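DNA polymerase (Bacillus phage phi29, PDB 2PY5) copies the viral DNA by protein-primed, strand-displacing synthesis with high processivity and proofreads it with a 3'-5' exonuclease. Local coordinates at residues R491-R496 against E544-G549; T499-I504 against F526-A531. The protein carries 2 engineered substitutions. All blocks are in the same frame, centred on the assembly; numbering follows the deposited sequence.

Contact 1 (R491-R496 against E544-G549); sequences RAKYLR and ENFKVG
F546 turns one face of its ring to L495. CD1 of L495 stands over that face, 3.6 Å from the ring centroid and 15° off the normal, a CH-pi contact. With F546 CG anti to the backbone N (chi1 -174°), the ring reaches back to the strand and also brings its edge to the backbone carbonyl of K493, where CE2 lies 3.5 Å from K493 O. The F546 carbonyl meets the aliphatic part of K493: CD of K493 is 3.5 Å from F546 O. No hydrogen bond joins the two segments. The contact joins palm and thumb: a thumb loop, between helix 535-538 and strand 551-561, packs against strand 491-496 of the antiparallel palm sheet. The strand has a classic beta bulge, in which L495 and R496 both face T499. K547 adds only backbone, its C lying 3.7 Å from L495 CD1. V548 then puts CG2 over one face of the R496 guanidinium, 3.4 Å from NH2; the two side chains cross at about a right angle. A bend at chi2 (-76°) folds the arginine back, and its NH1 bonds to L495 O at 2.8 Å, from above the carbonyl plane. Salt bridges to E239 and to the C-terminal carboxylate of K575 also hold this guanidinium.

Contact 2 (T499-I504 against F526-A531); sequences TYIQDI and FSVKCA. With nucleotides of chain B.
Water 1 is held between Q502 OE1 and S527 OG, one from each strand, with a weak third bond from K529 NZ. It donates to Q502 OE1. It is 2.5 Å from S527 OG, closer than usual, so the exact position is doubtful. Q502 NE2 has its own partner, the Y494 hydroxyl. Between the strands the backbones pair in antiparallel fashion. Y500 and K529 form one hydrogen-bonded pair, with Y500 N to K529 O at 2.7 Å and K529 N to Y500 O at 2.9 Å. Q502 and S527 form the other, and its S527 N to Q502 O bond is almost straight (175°). On the same face as the water, Y500 CG lies between the backbone N and the carbonyl carbon (chi1 67°), which lays the ring alongside K529. K529 CB makes a CH-pi contact over one face, offset toward the rim, 3.9 Å from the centroid. The Y500 ring also stacks on Y494 and meets H461 edge-to-face. On the opposite face of the sheet I501 CB is 4.0 Å from F526 CE1, and D503 OD1 meets the ring edge at F526 CD1, 3.4 Å away. D503 OD2 is in a salt bridge with R491. A531 CB touches the base of DG1 of chain B, 3.5 Å from its C5. The strands belong to the palm of a B-family polymerase. K498-T499-Y500 fits the family's KxY motif; Y500 probably helps bind template-primer structures, and K529 stabilizes the primer terminus.

How the contacts relate
The centres of the two contacts lie 9 Å apart, in the region for initiation and polymerization. Along the chain the order is 491-496, 499-504, 526-531 and 544-549, so contact 2 falls between the two halves of contact 1. Strands 491-496 and 499-509 are consecutive and are antiparallel neighbours in one sheet. Strand 523-530 lies on the other side of 499-509. The loop 544-549 reaches back to the sheet, and F546 also touches T499 and I501 of contact 2. The contacts meet directly as well, for example where A492 CB packs on I501 O. The loop therefore packs on the sheet that carries Y500 and K529, residues implicated in handling the primer-template.

Contact 1 (R491-R496 against E544-G549)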
# COMPACT_ATOMS: atom_id res chain seq x y z
N ARG F 491 18.35 21.97 -8.29
CA ARG F 491 18.23 21.40 -9.60
C ARG F 491 17.55 20.05 -9.48
O ARG F 491 17.44 19.50 -8.39
CB ARG F 491 19.59 21.26 -10.28
CG ARG F 491 20.56 20.38 -9.55
CD ARG F 491 21.79 20.03 -10.40
NE ARG F 491 22.68 19.13 -9.67
CZ ARG F 491 23.75 18.52 -10.20
NH1 ARG F 491 24.07 18.68 -11.47
NH2 ARG F 491 24.48 17.72 -9.45
N ALA F 492 17.09 19.53 -10.61
CA ALA F 492 16.33 18.30 -10.62
C ALA F 492 16.37 17.70 -12.03
O ALA F 492 16.78 18.35 -12.99
CB ALA F 492 14.89 18.55 -10.18
N LYS F 493 16.00 16.43 -12.12
CA LYS F 493 15.81 15.77 -13.40
C LYS F 493 14.72 14.71 -13.25
O LYS F 493 14.78 13.85 -12.37
CB LYS F 493 17.11 15.15 -13.91
CG LYS F 493 16.95 14.56 -15.34
CD LYS F 493 18.22 13.91 -15.84
CE LYS F 493 19.21 14.89 -16.45
NZ LYS F 493 20.23 14.14 -17.25
N TYR F 494 13.69 14.85 -14.08
CA TYR F 494 12.53 13.96 -14.09
C TYR F 494 12.54 13.17 -15.39
O TYR F 494 12.54 13.74 -16.48
CB TYR F 494 11.23 14.77 -14.00
CG TYR F 494 11.05 15.55 -12.72
CD1 TYR F 494 11.75 16.74 -12.50
CD2 TYR F 494 10.20 15.10 -11.72
CE1 TYR F 494 11.58 17.48 -11.31
CE2 TYR F 494 10.01 15.82 -10.55
CZ TYR F 494 10.72 17.00 -10.34
OH TYR F 494 10.57 17.71 -9.18
N LEU F 495 12.59 11.85 -15.28
CA LEU F 495 12.67 11.00 -16.47
C LEU F 495 11.30 10.45 -16.85
O LEU F 495 10.95 10.41 -18.03
CB LEU F 495 13.63 9.85 -16.21
CG LEU F 495 15.06 10.21 -15.84
CD1 LEU F 495 15.86 8.94 -15.57
CD2 LEU F 495 15.74 11.08 -16.90
N ARG F 496 10.57 9.99 -15.84
CA ARG F 496 9.25 9.36 -16.00
C ARG F 496 8.43 9.62 -14.75
O ARG F 496 8.96 10.11 -13.74
CB ARG F 496 9.40 7.84 -16.16
CG ARG F 496 10.29 7.38 -17.28
CD ARG F 496 9.58 7.51 -18.61
NE ARG F 496 10.32 6.92 -19.71
CZ ARG F 496 11.17 7.57 -20.50
NH1 ARG F 496 11.41 8.86 -20.33
NH2 ARG F 496 11.79 6.92 -21.48
N GLU F 544 24.89 12.66 -12.89
CA GLU F 544 25.58 12.35 -14.15
C GLU F 544 25.03 11.09 -14.84
O GLU F 544 24.86 11.08 -16.06
CB GLU F 544 27.09 12.21 -13.93
N ASN F 545 24.76 10.03 -14.06
CA ASN F 545 24.33 8.75 -14.66
C ASN F 545 22.83 8.48 -14.67
O ASN F 545 22.40 7.46 -15.18
CB ASN F 545 25.08 7.56 -14.02
CG ASN F 545 24.62 7.24 -12.61
OD1 ASN F 545 23.56 7.66 -12.18
ND2 ASN F 545 25.42 6.47 -11.91
N PHE F 546 22.03 9.40 -14.12
CA PHE F 546 20.59 9.21 -14.03
C PHE F 546 19.98 9.59 -15.35
O PHE F 546 19.78 10.77 -15.63
CB PHE F 546 20.01 10.08 -12.93
CG PHE F 546 18.55 9.85 -12.65
CD1 PHE F 546 18.10 8.66 -12.12
CD2 PHE F 546 17.64 10.87 -12.86
CE1 PHE F 546 16.74 8.50 -11.82
CE2 PHE F 546 16.31 10.70 -12.57
CZ PHE F 546 15.87 9.52 -12.06
N LYS F 547 19.71 8.58 -16.17
CA LYS F 547 19.09 8.76 -17.46
C LYS F 547 18.38 7.49 -17.88
O LYS F 547 18.62 6.41 -17.34
CB LYS F 547 20.14 9.15 -18.50
CG LYS F 547 21.27 8.15 -18.71
CD LYS F 547 22.49 8.88 -19.30
CE LYS F 547 23.30 8.00 -20.22
NZ LYS F 547 24.36 8.79 -20.92
N VAL F 548 17.49 7.63 -18.86
CA VAL F 548 16.84 6.49 -19.44
C VAL F 548 17.95 5.58 -19.97
O VAL F 548 18.89 6.07 -20.63
CB VAL F 548 15.87 6.91 -20.57
CG1 VAL F 548 15.27 5.70 -21.25
CG2 VAL F 548 14.76 7.81 -20.01
N GLY F 549 17.89 4.31 -19.58
CA GLY F 549 18.89 3.30 -19.96
C GLY F 549 19.78 2.89 -18.79
O GLY F 549 20.47 1.88 -18.86

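Contact 2 (T499-I504 against F526-A531)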
# COMPACT_ATOMS: atom_id res chain seq x y z
N THR F 499 9.89 8.77 -11.22
CA THR F 499 11.30 8.55 -11.54
C THR F 499 12.00 9.90 -11.71
O THR F 499 11.99 10.48 -12.79
CB THR F 499 11.47 7.71 -12.81
OG1 THR F 499 10.67 6.52 -12.71
CG2 THR F 499 12.92 7.32 -13.03
N TYR F 500 12.58 10.40 -10.62
CA TYR F 500 13.23 11.70 -10.64
C TYR F 500 14.29 11.80 -9.54
O TYR F 500 14.33 11.00 -8.62
CB TYR F 500 12.20 12.83 -10.48
CG TYR F 500 11.51 12.88 -9.14
CD1 TYR F 500 12.05 13.63 -8.13
CD2 TYR F 500 10.34 12.18 -8.89
CE1 TYR F 500 11.45 13.71 -6.89
CE2 TYR F 500 9.74 12.26 -7.63
CZ TYR F 500 10.32 13.03 -6.66
OH TYR F 500 9.78 13.16 -5.38
N ILE F 501 15.17 12.80 -9.69
CA ILE F 501 16.14 13.15 -8.67
C ILE F 501 16.06 14.64 -8.40
O ILE F 501 15.66 15.42 -9.27
CB ILE F 501 17.60 12.76 -9.05
CG1 ILE F 501 18.05 13.39 -10.38
CG2 ILE F 501 17.74 11.24 -9.14
CD1 ILE F 501 19.45 13.01 -10.82
N GLN F 502 16.41 15.02 -7.18
CA GLN F 502 16.53 16.43 -6.80
C GLN F 502 17.72 16.66 -5.91
O GLN F 502 18.08 15.80 -5.10
CB GLN F 502 15.29 16.88 -6.03
CG GLN F 502 13.97 16.75 -6.79
CD GLN F 502 12.77 16.97 -5.92
OE1 GLN F 502 12.81 16.75 -4.71
NE2 GLN F 502 11.65 17.37 -6.54
N ASP F 503 18.35 17.84 -6.07
CA ASP F 503 19.35 18.37 -5.13
C ASP F 503 18.59 19.38 -4.26
O ASP F 503 18.29 20.49 -4.71
CB ASP F 503 20.49 19.10 -5.85
CG ASP F 503 21.66 18.20 -6.24
OD1 ASP F 503 21.70 17.02 -5.84
OD2 ASP F 503 22.57 18.71 -6.93
N ILE F 504 18.24 18.98 -3.05
CA ILE F 504 17.32 19.75 -2.20
C ILE F 504 18.11 20.63 -1.22
O ILE F 504 19.03 20.17 -0.56
CB ILE F 504 16.37 18.81 -1.42
CG1 ILE F 504 15.49 18.03 -2.40
CG2 ILE F 504 15.54 19.59 -0.41
CD1 ILE F 504 14.59 16.96 -1.73
N PHE F 526 20.86 15.07 -1.67
CA PHE F 526 20.61 14.42 -2.96
C PHE F 526 19.56 13.34 -2.78
O PHE F 526 19.80 12.36 -2.08
CB PHE F 526 21.91 13.84 -3.52
CG PHE F 526 21.72 13.07 -4.80
CD1 PHE F 526 21.25 13.70 -5.93
CD2 PHE F 526 22.02 11.71 -4.87
CE1 PHE F 526 21.07 12.99 -7.12
CE2 PHE F 526 21.84 11.01 -6.05
CZ PHE F 526 21.36 11.65 -7.17
N SER F 527 18.41 13.54 -3.42
CA SER F 527 17.24 12.67 -3.27
C SER F 527 16.91 11.93 -4.56
O SER F 527 16.80 12.53 -5.62
CB SER F 527 16.03 13.50 -2.82
OG SER F 527 14.86 12.71 -2.69
N VAL F 528 16.72 10.62 -4.45
CA VAL F 528 16.41 9.76 -5.59
C VAL F 528 15.05 9.06 -5.41
O VAL F 528 14.82 8.41 -4.38
CB VAL F 528 17.49 8.68 -5.74
CG1 VAL F 528 17.25 7.87 -7.03
CG2 VAL F 528 18.89 9.30 -5.74
N LYS F 529 14.18 9.20 -6.41
CA LYS F 529 12.86 8.53 -6.45
C LYS F 529 12.72 7.80 -7.77
O LYS F 529 12.84 8.39 -8.85
CB LYS F 529 11.73 9.54 -6.30
CG LYS F 529 11.77 10.30 -5.01
CD LYS F 529 11.44 9.40 -3.82
CE LYS F 529 11.70 10.13 -2.53
NZ LYS F 529 10.84 11.33 -2.41
N CYS F 530 12.51 6.49 -7.71
CA CYS F 530 12.32 5.69 -8.92
C CYS F 530 11.57 4.46 -8.48
O CYS F 530 12.08 3.68 -7.67
CB CYS F 530 13.64 5.30 -9.60
SG CYS F 530 13.47 4.34 -11.19
N ALA F 531 10.34 4.32 -8.98
CA ALA F 531 9.47 3.20 -8.62
C ALA F 531 10.16 1.89 -8.96
O ALA F 531 10.68 1.72 -10.07
CB ALA F 531 8.15 3.32 -9.36
O5' DG B 1 9.06 3.70 -15.25
C5' DG B 1 9.76 2.45 -15.19
C4' DG B 1 8.84 1.31 -14.82
O4' DG B 1 8.20 1.59 -13.55
C3' DG B 1 7.69 1.06 -15.80
O3' DG B 1 7.92 -0.08 -16.67
C2' DG B 1 6.44 0.94 -14.91
C1' DG B 1 7.02 0.83 -13.50
N9 DG B 1 6.21 1.34 -12.39
C8 DG B 1 5.31 2.39 -12.40
N7 DG B 1 4.75 2.60 -11.24
C5 DG B 1 5.32 1.64 -10.41
C6 DG B 1 5.10 1.37 -9.03
O6 DG B 1 4.34 1.95 -8.25
N1 DG B 1 5.88 0.30 -8.58
C2 DG B 1 6.76 -0.42 -9.36
N2 DG B 1 7.42 -1.41 -8.74
N3 DG B 1 6.97 -0.18 -10.65
C4 DG B 1 6.22 0.86 -11.10
O HOH W 1 12.73 13.98 -3.28